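Local structure of 2-hydroxyisobutyryl-CoA synthetase (6HDY) at residues Ala204-Trp209 / Ile226-Val231; Gly220-Ala225 / Leu247-Glu252; Lys271-Gly276 / Gly289-Asn294. The protein is a synthetase of the ANL clan of AMP-binding enzymes, with (3S)-3-hydroxybutanoic acid modelled in its ligand pocket. One frame throughout, in Å; residues are numbered along the deposited sequence.

Interaction 1. Residues Ala204-Trp209 / Ile226-Val231; sequences ARLVQW and IHLAEV
Leu206 and Val207 meet Leu228 and Val231 where helix 202-213 crosses helix 222-234, two helices that precede and follow strand 217-220 of the parallel sheet in this alpha/beta fold. The short axes come within 9.5 Å of each other at a signed crossing angle of -82°, close to perpendicular, so the interface is a compact patch rather than a long seam. It is apolar, and the side chains meet through methyl groups. Leu228 starts out neither at the other helix nor away from it, but its chi1 of -155°, with CG anti to the backbone N, carries the isobutyl end toward helix 202-213, CD1 touching both Leu206 and Val207 and CD2 lying against Leu206 alone. Its chain crosses that of Leu206 at about a right angle, Leu228 CD2 touching Leu206 CD2 at 3.8 Å. With Val207 the arrangement differs: the two side chains slide past each other in opposite directions, placing Val207 CG1 alongside Leu228 CD1, also at 3.8 Å. The same Val207 CG1 rests against the backbone, 3.6 Å from Leu228 O. Its second branch, CG2, faces the next turn and approaches Val231 CG1 at 4.3 Å.

Tyr268 flanks Leu228 and Phe195 flanks Leu206. On the same helix, Arg205 and Trp209 pack on Leu174 of the second subunit.

Ala204 points its own CB away from helix 222-234, yet here the backbones draw close, with Ala204 CA and Val231 CA 6.3 Å apart. The approach is filled by one methyl: Val231 CG1, anti to its backbone N (chi1 175°), lies 3.8 Å from Ala204 N.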
loop_
_atom_site.group_PDB
_atom_site.type_symbol
_atom_site.label_atom_id
_atom_site.label_comp_id
_atom_site.label_asym_id
_atom_site.label_seq_id
_atom_site.Cartn_x
_atom_site.Cartn_y
_atom_site.Cartn_z
ATOM N N ALA A 204 -10.937 -10.032 7.202
ATOM C CA ALA A 204 -11.550 -11.349 7.012
ATOM C C ALA A 204 -10.740 -12.131 5.985
ATOM O O ALA A 204 -10.497 -13.310 6.179
ATOM C CB ALA A 204 -13.004 -11.209 6.565
ATOM N N ARG A 205 -10.253 -11.454 4.937
ATOM C CA ARG A 205 -9.440 -12.097 3.910
ATOM C C ARG A 205 -8.022 -12.408 4.401
ATOM O O ARG A 205 -7.497 -13.478 4.101
ATOM C CB ARG A 205 -9.461 -11.285 2.621
ATOM C CG ARG A 205 -10.768 -11.485 1.851
ATOM C CD ARG A 205 -10.768 -10.921 0.435
ATOM N NE ARG A 205 -10.613 -9.467 0.429
ATOM C CZ ARG A 205 -9.440 -8.852 0.348
ATOM N NH1 ARG A 205 -9.378 -7.526 0.377
ATOM N NH2 ARG A 205 -8.318 -9.556 0.247
ATOM N N LEU A 206 -7.442 -11.514 5.215
ATOM C CA LEU A 206 -6.108 -11.675 5.790
ATOM C C LEU A 206 -5.967 -12.923 6.623
ATOM O O LEU A 206 -4.975 -13.619 6.480
ATOM C CB LEU A 206 -5.691 -10.442 6.621
ATOM C CG LEU A 206 -4.242 -10.445 7.211
ATOM C CD1 LEU A 206 -3.173 -10.814 6.126
ATOM C CD2 LEU A 206 -3.909 -9.068 7.790
ATOM N N VAL A 207 -6.922 -13.184 7.522
ATOM C CA VAL A 207 -6.881 -14.358 8.394
ATOM C C VAL A 207 -6.815 -15.644 7.552
ATOM O O VAL A 207 -6.018 -16.527 7.881
ATOM C CB VAL A 207 -7.977 -14.383 9.503
ATOM C CG1 VAL A 207 -7.755 -13.244 10.494
ATOM C CG2 VAL A 207 -9.393 -14.335 8.928
ATOM N N GLN A 208 -7.557 -15.696 6.417
ATOM C CA GLN A 208 -7.495 -16.823 5.478
ATOM C C GLN A 208 -6.096 -16.928 4.878
ATOM O O GLN A 208 -5.572 -18.037 4.830
ATOM C CB GLN A 208 -8.555 -16.712 4.358
ATOM C CG GLN A 208 -10.013 -16.827 4.829
ATOM C CD GLN A 208 -10.388 -18.162 5.476
ATOM O OE1 GLN A 208 -9.703 -19.204 5.342
ATOM N NE2 GLN A 208 -11.501 -18.152 6.204
ATOM N N TRP A 209 -5.470 -15.771 4.462
ATOM C CA TRP A 209 -4.113 -15.756 3.913
ATOM C C TRP A 209 -3.075 -16.188 4.922
ATOM O O TRP A 209 -2.131 -16.863 4.543
ATOM C CB TRP A 209 -3.740 -14.386 3.303
ATOM C CG TRP A 209 -4.275 -14.209 1.920
ATOM C CD1 TRP A 209 -5.529 -13.796 1.577
ATOM C CD2 TRP A 209 -3.590 -14.472 0.694
ATOM N NE1 TRP A 209 -5.667 -13.777 0.216
ATOM C CE2 TRP A 209 -4.493 -14.193 -0.357
ATOM C CE3 TRP A 209 -2.284 -14.877 0.372
ATOM C CZ2 TRP A 209 -4.146 -14.346 -1.704
ATOM C CZ3 TRP A 209 -1.941 -15.003 -0.965
ATOM C CH2 TRP A 209 -2.869 -14.764 -1.979
ATOM N N ILE A 226 -4.674 -7.398 17.941
ATOM C CA ILE A 226 -5.799 -7.751 18.804
ATOM C C ILE A 226 -7.072 -7.900 17.965
ATOM O O ILE A 226 -7.760 -8.920 18.097
ATOM C CB ILE A 226 -5.974 -6.789 20.033
ATOM C CG1 ILE A 226 -4.884 -7.053 21.093
ATOM C CG2 ILE A 226 -7.370 -6.945 20.698
ATOM C CD1 ILE A 226 -4.307 -5.816 21.665
ATOM N N HIS A 227 -7.369 -6.906 17.093
ATOM C CA HIS A 227 -8.570 -6.924 16.254
ATOM C C HIS A 227 -8.612 -8.131 15.319
ATOM O O HIS A 227 -9.663 -8.762 15.165
ATOM C CB HIS A 227 -8.754 -5.602 15.500
ATOM C CG HIS A 227 -9.869 -5.618 14.491
ATOM N ND1 HIS A 227 -11.142 -6.061 14.823
ATOM C CD2 HIS A 227 -9.864 -5.236 13.189
ATOM C CE1 HIS A 227 -11.867 -5.927 13.724
ATOM N NE2 HIS A 227 -11.144 -5.447 12.711
ATOM N N LEU A 228 -7.453 -8.468 14.736
ATOM C CA LEU A 228 -7.280 -9.596 13.832
ATOM C C LEU A 228 -7.575 -10.959 14.496
ATOM O O LEU A 228 -8.129 -11.835 13.825
ATOM C CB LEU A 228 -5.873 -9.541 13.199
ATOM C CG LEU A 228 -5.683 -10.219 11.855
ATOM C CD1 LEU A 228 -6.611 -9.631 10.799
ATOM C CD2 LEU A 228 -4.240 -10.120 11.422
ATOM N N ALA A 229 -7.270 -11.124 15.812
ATOM C CA ALA A 229 -7.566 -12.376 16.547
ATOM C C ALA A 229 -9.086 -12.568 16.724
ATOM O O ALA A 229 -9.582 -13.699 16.646
ATOM C CB ALA A 229 -6.867 -12.389 17.898
ATOM N N GLU A 230 -9.827 -11.445 16.918
ATOM C CA GLU A 230 -11.290 -11.452 17.053
ATOM C C GLU A 230 -11.859 -11.792 15.700
ATOM O O GLU A 230 -12.790 -12.583 15.626
ATOM C CB GLU A 230 -11.844 -10.098 17.504
ATOM C CG GLU A 230 -11.370 -9.629 18.868
ATOM C CD GLU A 230 -11.674 -8.172 19.157
ATOM O OE1 GLU A 230 -11.764 -7.818 20.353
ATOM O OE2 GLU A 230 -11.825 -7.383 18.195
ATOM N N VAL A 231 -11.274 -11.236 14.619
ATOM C CA VAL A 231 -11.702 -11.561 13.261
ATOM C C VAL A 231 -11.410 -13.053 12.954
ATOM O O VAL A 231 -12.294 -13.730 12.423
ATOM C CB VAL A 231 -11.145 -10.585 12.191
ATOM C CG1 VAL A 231 -11.521 -11.030 10.783
ATOM C CG2 VAL A 231 -11.653 -9.170 12.443
#

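Interaction 2. Residues Gly220-Ala225 / Leu247-Glu252. With 8LQ ([[(2~{R},3~{S},4~{R},5~{R})-5-(6-aminopurin-9-yl)-3,4-bis(oxidanyl)oxolan-2-yl]methoxy-oxidanyl-phosphoryl] (3~{S})-3-oxidanylbutanoate), chain C; 3HL ((3S)-3-hydroxybutanoic acid), chain B.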
loop_
_atom_site.group_PDB
_atom_site.type_symbol
_atom_site.label_atom_id
_atom_site.label_comp_id
_atom_site.label_asym_id
_atom_site.label_seq_id
_atom_site.Cartn_x
_atom_site.Cartn_y
_atom_site.Cartn_z
ATOM N N GLY A 220 2.554 -4.713 12.121
ATOM C CA GLY A 220 1.448 -3.764 12.145
ATOM C C GLY A 220 1.412 -3.022 13.459
ATOM O O GLY A 220 2.445 -2.910 14.122
ATOM N N THR A 221 0.214 -2.561 13.869
ATOM C CA THR A 221 0.024 -1.909 15.179
ATOM C C THR A 221 -0.392 -2.953 16.209
ATOM O O THR A 221 -1.043 -3.942 15.827
ATOM C CB THR A 221 -1.011 -0.756 15.156
ATOM O OG1 THR A 221 -2.314 -1.265 14.835
ATOM C CG2 THR A 221 -0.595 0.427 14.243
ATOM N N PRO A 222 -0.053 -2.763 17.515
ATOM C CA PRO A 222 -0.515 -3.728 18.537
ATOM C C PRO A 222 -2.037 -3.859 18.568
ATOM O O PRO A 222 -2.531 -4.946 18.831
ATOM C CB PRO A 222 0.048 -3.170 19.851
ATOM C CG PRO A 222 1.103 -2.182 19.450
ATOM C CD PRO A 222 0.688 -1.642 18.130
ATOM N N SER A 223 -2.772 -2.756 18.256
ATOM C CA SER A 223 -4.243 -2.696 18.170
ATOM C C SER A 223 -4.748 -3.621 17.074
ATOM O O SER A 223 -5.707 -4.354 17.304
ATOM C CB SER A 223 -4.719 -1.279 17.854
ATOM O OG SER A 223 -4.535 -0.440 18.973
ATOM N N TYR A 224 -4.129 -3.560 15.883
ATOM C CA TYR A 224 -4.531 -4.412 14.769
ATOM C C TYR A 224 -4.384 -5.892 15.073
ATOM O O TYR A 224 -5.302 -6.650 14.769
ATOM C CB TYR A 224 -3.829 -4.059 13.454
ATOM C CG TYR A 224 -4.475 -4.760 12.277
ATOM C CD1 TYR A 224 -5.855 -4.962 12.231
ATOM C CD2 TYR A 224 -3.720 -5.196 11.200
ATOM C CE1 TYR A 224 -6.461 -5.571 11.138
ATOM C CE2 TYR A 224 -4.315 -5.834 10.112
ATOM C CZ TYR A 224 -5.686 -6.015 10.084
ATOM O OH TYR A 224 -6.288 -6.624 9.016
ATOM N N ALA A 225 -3.253 -6.305 15.668
ATOM C CA ALA A 225 -3.044 -7.696 16.066
ATOM C C ALA A 225 -4.222 -8.210 16.970
ATOM O O ALA A 225 -4.753 -9.291 16.726
ATOM C CB ALA A 225 -1.726 -7.815 16.795
ATOM N N LEU A 247 5.650 -11.246 15.997
ATOM C CA LEU A 247 4.865 -10.101 15.574
ATOM C C LEU A 247 5.679 -8.913 16.082
ATOM O O LEU A 247 6.128 -8.939 17.225
ATOM C CB LEU A 247 3.460 -10.106 16.213
ATOM C CG LEU A 247 2.564 -11.304 15.896
ATOM C CD1 LEU A 247 2.631 -12.335 17.028
ATOM C CD2 LEU A 247 1.111 -10.858 15.685
ATOM N N PHE A 248 5.939 -7.926 15.225
ATOM C CA PHE A 248 6.718 -6.748 15.609
ATOM C C PHE A 248 5.928 -5.513 15.274
ATOM O O PHE A 248 5.342 -5.438 14.209
ATOM C CB PHE A 248 8.150 -6.763 15.061
ATOM C CG PHE A 248 8.358 -6.550 13.577
ATOM C CD1 PHE A 248 8.112 -7.577 12.670
ATOM C CD2 PHE A 248 8.951 -5.378 13.102
ATOM C CE1 PHE A 248 8.368 -7.397 11.303
ATOM C CE2 PHE A 248 9.211 -5.203 11.738
ATOM C CZ PHE A 248 8.890 -6.201 10.848
ATOM N N PHE A 249 5.798 -4.617 16.232
ATOM C CA PHE A 249 4.887 -3.485 16.114
ATOM C C PHE A 249 5.522 -2.142 16.357
ATOM O O PHE A 249 6.447 -2.001 17.173
ATOM C CB PHE A 249 3.715 -3.638 17.149
ATOM C CG PHE A 249 2.987 -4.970 17.242
ATOM C CD1 PHE A 249 2.262 -5.467 16.159
ATOM C CD2 PHE A 249 2.967 -5.693 18.440
ATOM C CE1 PHE A 249 1.573 -6.679 16.259
ATOM C CE2 PHE A 249 2.277 -6.909 18.534
ATOM C CZ PHE A 249 1.569 -7.383 17.453
ATOM N N SER A 250 4.920 -1.136 15.725
ATOM C CA SER A 250 5.241 0.277 15.897
ATOM C C SER A 250 3.962 1.086 15.686
ATOM O O SER A 250 2.957 0.544 15.208
ATOM C CB SER A 250 6.341 0.704 14.927
ATOM O OG SER A 250 5.807 0.917 13.637
ATOM N N GLY A 251 3.989 2.355 16.080
ATOM C CA GLY A 251 2.867 3.248 15.838
ATOM C C GLY A 251 2.187 3.807 17.057
ATOM O O GLY A 251 1.606 4.888 16.984
ATOM N N GLU A 252 2.254 3.082 18.188
ATOM C CA GLU A 252 1.559 3.441 19.427
ATOM C C GLU A 252 2.024 2.510 20.551
ATOM O O GLU A 252 2.535 1.439 20.245
ATOM C CB GLU A 252 0.028 3.236 19.233
ATOM C CG GLU A 252 -0.319 1.849 18.694
ATOM C CD GLU A 252 -1.767 1.419 18.741
ATOM O OE1 GLU A 252 -2.647 2.280 18.938
ATOM O OE2 GLU A 252 -2.025 0.215 18.550
HETATM N N9 8LQ C . 4.685 5.664 18.717
HETATM C C8 8LQ C . 5.230 5.119 17.618
HETATM N N7 8LQ C . 5.781 3.956 17.947
HETATM C C5 8LQ C . 5.602 3.780 19.267
HETATM C C6 8LQ C . 5.899 2.773 20.118
HETATM N N6 8LQ C . 6.558 1.725 19.648
HETATM N N1 8LQ C . 5.578 2.829 21.425
HETATM C C2 8LQ C . 4.883 3.928 21.935
HETATM N N3 8LQ C . 4.523 4.916 21.031
HETATM C C4 8LQ C . 4.913 4.840 19.736
HETATM C CAA 8LQ C . 6.271 5.232 11.355
HETATM C CAZ 8LQ C . 6.296 4.427 12.681
HETATM O OAE 8LQ C . 5.201 3.516 12.708
HETATM C CAL 8LQ C . 6.209 5.334 13.924
HETATM C CAS 8LQ C . 4.966 6.231 13.858
HETATM O OAC 8LQ C . 3.862 5.771 14.137
HETATM O OAQ 8LQ C . 5.187 7.513 13.392
HETATM P PBC 8LQ C . 4.104 8.684 13.518
HETATM O OAH 8LQ C . 2.889 8.203 12.616
HETATM O OAD 8LQ C . 4.623 10.006 13.121
HETATM O "O5'" 8LQ C . 3.718 8.694 15.050
HETATM C "C5'" 8LQ C . 4.793 8.806 15.980
HETATM C "C4'" 8LQ C . 4.250 8.763 17.385
HETATM O "O4'" 8LQ C . 3.549 7.507 17.591
HETATM C "C3'" 8LQ C . 5.402 8.725 18.295
HETATM O "O3'" 8LQ C . 5.865 10.076 18.579
HETATM C "C2'" 8LQ C . 4.785 8.043 19.517
HETATM O "O2'" 8LQ C . 3.897 8.966 20.265
HETATM C "C1'" 8LQ C . 3.954 6.966 18.857
HETATM C CA 3HL B . 5.471 5.588 13.336
HETATM C CB 3HL B . 6.033 6.128 12.001
HETATM O OG1 3HL B . 7.235 5.484 11.591
HETATM C CG2 3HL B . 5.055 5.962 10.878
HETATM C C 3HL B . 6.357 4.464 13.816
HETATM O OA 3HL B . 6.400 3.424 13.172
HETATM O OB 3HL B . 7.197 4.776 14.835
#
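Gly220 and Phe249 pair as a parallel bridge with their CA atoms 5.3 Å apart; beyond it Ser250 N gives Gly220 O a weak bond of 3.4 Å, and from there side chains carry the contact. Phe249 turns its ring under the first turn of helix 222-234. Pro222 CA sits over the ring face, 3.9 Å from the centroid and 9° off the normal, a CH-pi contact, while Gly220 O lies at the edge near the ring plane. Ala225 CB reaches Phe249 CZ obliquely at 3.4 Å.

Thr221 is the N-cap: its OG1 accepts from Tyr224 N at 3.1 Å and is also bonded to Phe465 O. Glu252, extended beyond CG, passes Pro222 CD to deliver OE2 to the same helix start. Two donors of one residue grip that oxygen: Ser223 OG at 2.6 Å on the syn lone pair, and Ser223 N at 3.1 Å, nearly along the C-O axis. Its other oxygen, OE1, accepts from Ala467 N.

Ser250, Gly251 and Glu252 line the ligand pocket, where Gly251 N stands 3.0 Å from N7 of 8LQ. A carboxylate at a helix N terminus is probably favoured by the helix dipole, and this one fixes a pocket loop to it.

Interaction 3. Residues Lys271-Gly276 / Gly289-Asn294. With 8LQ ([[(2~{R},3~{S},4~{R},5~{R})-5-(6-aminopurin-9-yl)-3,4-bis(oxidanyl)oxolan-2-yl]methoxy-oxidanyl-phosphoryl] (3~{S})-3-oxidanylbutanoate), chain C.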
loop_
_atom_site.group_PDB
_atom_site.type_symbol
_atom_site.label_atom_id
_atom_site.label_comp_id
_atom_site.label_asym_id
_atom_site.label_seq_id
_atom_site.Cartn_x
_atom_site.Cartn_y
_atom_site.Cartn_z
ATOM N N LYS A 271 6.237 -14.596 19.805
ATOM C CA LYS A 271 6.894 -13.512 20.548
ATOM C C LYS A 271 6.469 -12.170 19.970
ATOM O O LYS A 271 6.210 -12.076 18.774
ATOM C CB LYS A 271 8.424 -13.637 20.487
ATOM C CG LYS A 271 8.970 -14.677 21.456
ATOM C CD LYS A 271 10.485 -14.711 21.479
ATOM C CE LYS A 271 11.093 -13.794 22.506
ATOM N NZ LYS A 271 12.397 -14.319 22.974
ATOM N N VAL A 272 6.394 -11.136 20.826
ATOM C CA VAL A 272 6.030 -9.787 20.420
ATOM C C VAL A 272 7.257 -8.893 20.568
ATOM O O VAL A 272 7.961 -8.989 21.562
ATOM C CB VAL A 272 4.783 -9.253 21.190
ATOM C CG1 VAL A 272 4.681 -7.727 21.106
ATOM C CG2 VAL A 272 3.501 -9.897 20.668
ATOM N N TYR A 273 7.540 -8.055 19.555
ATOM C CA TYR A 273 8.649 -7.109 19.621
ATOM C C TYR A 273 8.150 -5.710 19.473
ATOM O O TYR A 273 7.252 -5.472 18.672
ATOM C CB TYR A 273 9.722 -7.416 18.576
ATOM C CG TYR A 273 10.349 -8.767 18.807
ATOM C CD1 TYR A 273 11.011 -9.055 20.003
ATOM C CD2 TYR A 273 10.184 -9.799 17.890
ATOM C CE1 TYR A 273 11.556 -10.312 20.242
ATOM C CE2 TYR A 273 10.755 -11.052 18.104
ATOM C CZ TYR A 273 11.451 -11.300 19.276
ATOM O OH TYR A 273 11.982 -12.540 19.510
ATOM N N ASP A 274 8.723 -4.793 20.260
ATOM C CA ASP A 274 8.409 -3.373 20.230
ATOM C C ASP A 274 9.494 -2.654 19.410
ATOM O O ASP A 274 10.682 -2.974 19.537
ATOM C CB ASP A 274 8.343 -2.809 21.661
ATOM C CG ASP A 274 7.679 -1.443 21.851
ATOM O OD1 ASP A 274 6.866 -1.041 20.986
ATOM O OD2 ASP A 274 7.899 -0.822 22.910
ATOM N N CYS A 275 9.061 -1.735 18.524
ATOM C CA CYS A 275 9.935 -0.868 17.729
ATOM C C CYS A 275 9.197 0.429 17.400
ATOM O O CYS A 275 7.987 0.503 17.590
ATOM C CB CYS A 275 10.492 -1.554 16.471
ATOM S SG CYS A 275 9.272 -1.883 15.173
ATOM N N GLY A 276 9.927 1.423 16.904
ATOM C CA GLY A 276 9.316 2.641 16.420
ATOM C C GLY A 276 9.525 3.908 17.202
ATOM O O GLY A 276 9.154 3.997 18.369
ATOM N N GLY A 289 13.278 -3.672 20.244
ATOM C CA GLY A 289 13.646 -4.836 21.045
ATOM C C GLY A 289 14.311 -5.905 20.189
ATOM O O GLY A 289 14.216 -5.885 18.947
ATOM N N THR A 290 15.054 -6.813 20.842
ATOM C CA THR A 290 15.751 -7.893 20.119
ATOM C C THR A 290 15.213 -9.257 20.589
ATOM O O THR A 290 14.444 -9.301 21.535
ATOM C CB THR A 290 17.275 -7.735 20.215
ATOM O OG1 THR A 290 17.683 -8.063 21.537
ATOM C CG2 THR A 290 17.761 -6.340 19.856
ATOM N N GLU A 291 15.567 -10.356 19.909
ATOM C CA GLU A 291 15.096 -11.687 20.298
ATOM C C GLU A 291 15.371 -12.028 21.781
ATOM O O GLU A 291 14.485 -12.580 22.433
ATOM C CB GLU A 291 15.627 -12.783 19.370
ATOM C CG GLU A 291 14.963 -14.132 19.622
ATOM C CD GLU A 291 15.379 -15.259 18.704
ATOM O OE1 GLU A 291 16.268 -15.044 17.849
ATOM O OE2 GLU A 291 14.796 -16.358 18.830
ATOM N N GLN A 292 16.559 -11.656 22.304
ATOM C CA GLN A 292 16.951 -11.904 23.695
ATOM C C GLN A 292 16.554 -10.756 24.622
ATOM O O GLN A 292 16.054 -11.025 25.711
ATOM C CB GLN A 292 18.444 -12.268 23.837
ATOM C CG GLN A 292 18.913 -13.470 22.970
ATOM C CD GLN A 292 19.119 -13.119 21.496
ATOM O OE1 GLN A 292 19.313 -11.958 21.124
ATOM N NE2 GLN A 292 19.029 -14.106 20.612
ATOM N N SER A 293 16.751 -9.486 24.205
ATOM C CA SER A 293 16.325 -8.310 24.977
ATOM C C SER A 293 14.927 -8.010 24.442
ATOM O O SER A 293 14.724 -7.020 23.724
ATOM C CB SER A 293 17.277 -7.142 24.724
ATOM O OG SER A 293 18.626 -7.554 24.878
ATOM N N ASN A 294 13.988 -8.948 24.677
ATOM C CA ASN A 294 12.636 -8.903 24.093
ATOM C C ASN A 294 11.656 -7.968 24.811
ATOM O O ASN A 294 10.569 -7.745 24.286
ATOM C CB ASN A 294 12.039 -10.321 23.951
ATOM C CG ASN A 294 11.848 -11.011 25.273
ATOM O OD1 ASN A 294 12.698 -10.941 26.154
ATOM N ND2 ASN A 294 10.703 -11.639 25.465
HETATM N N9 8LQ C . 4.685 5.664 18.717
HETATM C C8 8LQ C . 5.230 5.119 17.618
HETATM N N7 8LQ C . 5.781 3.956 17.947
HETATM C C5 8LQ C . 5.602 3.780 19.267
HETATM C C6 8LQ C . 5.899 2.773 20.118
HETATM N N6 8LQ C . 6.558 1.725 19.648
HETATM N N1 8LQ C . 5.578 2.829 21.425
HETATM C C2 8LQ C . 4.883 3.928 21.935
HETATM N N3 8LQ C . 4.523 4.916 21.031
HETATM C C4 8LQ C . 4.913 4.840 19.736
HETATM C CAA 8LQ C . 6.271 5.232 11.355
HETATM C CAZ 8LQ C . 6.296 4.427 12.681
HETATM O OAE 8LQ C . 5.201 3.516 12.708
HETATM C CAL 8LQ C . 6.209 5.334 13.924
HETATM C CAS 8LQ C . 4.966 6.231 13.858
HETATM O OAC 8LQ C . 3.862 5.771 14.137
HETATM O OAQ 8LQ C . 5.187 7.513 13.392
HETATM P PBC 8LQ C . 4.104 8.684 13.518
HETATM O OAH 8LQ C . 2.889 8.203 12.616
HETATM O OAD 8LQ C . 4.623 10.006 13.121
HETATM O "O5'" 8LQ C . 3.718 8.694 15.050
HETATM C "C5'" 8LQ C . 4.793 8.806 15.980
HETATM C "C4'" 8LQ C . 4.250 8.763 17.385
HETATM O "O4'" 8LQ C . 3.549 7.507 17.591
HETATM C "C3'" 8LQ C . 5.402 8.725 18.295
HETATM O "O3'" 8LQ C . 5.865 10.076 18.579
HETATM C "C2'" 8LQ C . 4.785 8.043 19.517
HETATM O "O2'" 8LQ C . 3.897 8.966 20.265
HETATM C "C1'" 8LQ C . 3.954 6.966 18.857
HETATM O O HOH W 1 10.276 -5.797 22.368
#
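Tyr273 reaches from strand 271-274 into the loop 289-294. From CB the side chain departs with CG anti to the carbonyl carbon (chi1 -63°), which brings the far end of the ring to the loop. CD1 and CE1 both face Thr290 O obliquely, CE1 closer at 3.3 Å; CE1 also lies 3.7 Å from Asn294 CB, at the ring edge near its plane. CZ and OH both reach Glu291 CA, OH closer at 3.3 Å, with CG of that residue beside it; ring and carboxylate planes stand 77° apart.

Polar bonds hold the loop at both ends of the strand. Lys271, bent at chi3, brings NZ to Glu291 O at 2.8 Å, in the carbonyl plane; at the other end Gly289 N donates to Asp274 O at 2.8 Å with an N-H...O angle of 169°. A water accepts from Asp274 N and lies near Asn294 O, which is also bonded to Lys261 NZ. Internally an ST motif braces the loop, Thr290 OG1 accepting from Ser293 N.

Asp274 directs its carboxylate away from the loop. Its OD1 accepts from N6 of 8LQ at 3.1 Å, Cys275 O from the same N6 at 2.8 Å, and Ser256 OG is bonded to OD2. Recognition of the adenine amino group at the C-terminal end of a parallel strand marks this as the nucleotide pocket of an AMP-binding fold.

Among the elements involved, helix 202-213 comes first, then strand 217-220, helix 222-234 and strands 246-249 and 271-274. Interaction 1 closes the loop from 204 to 231 and packs two helices. Before it closes, interaction 2 has opened at 220, and it ends at 252; the two cross, sharing helix 222-234 and touching where Leu206 CD2 meets Tyr224 OH. Interaction 2 ties up a beta-alpha-beta unit. Interaction 3 follows in series, closing the loop from 271 to 294 and fixing the segment after strand 287-288 to one edge strand of the sheet. Neighbouring strands join it to interaction 2, and both touch 8LQ, whereas interaction 1 stays about 9 Å from interaction 3 at the nearest atoms.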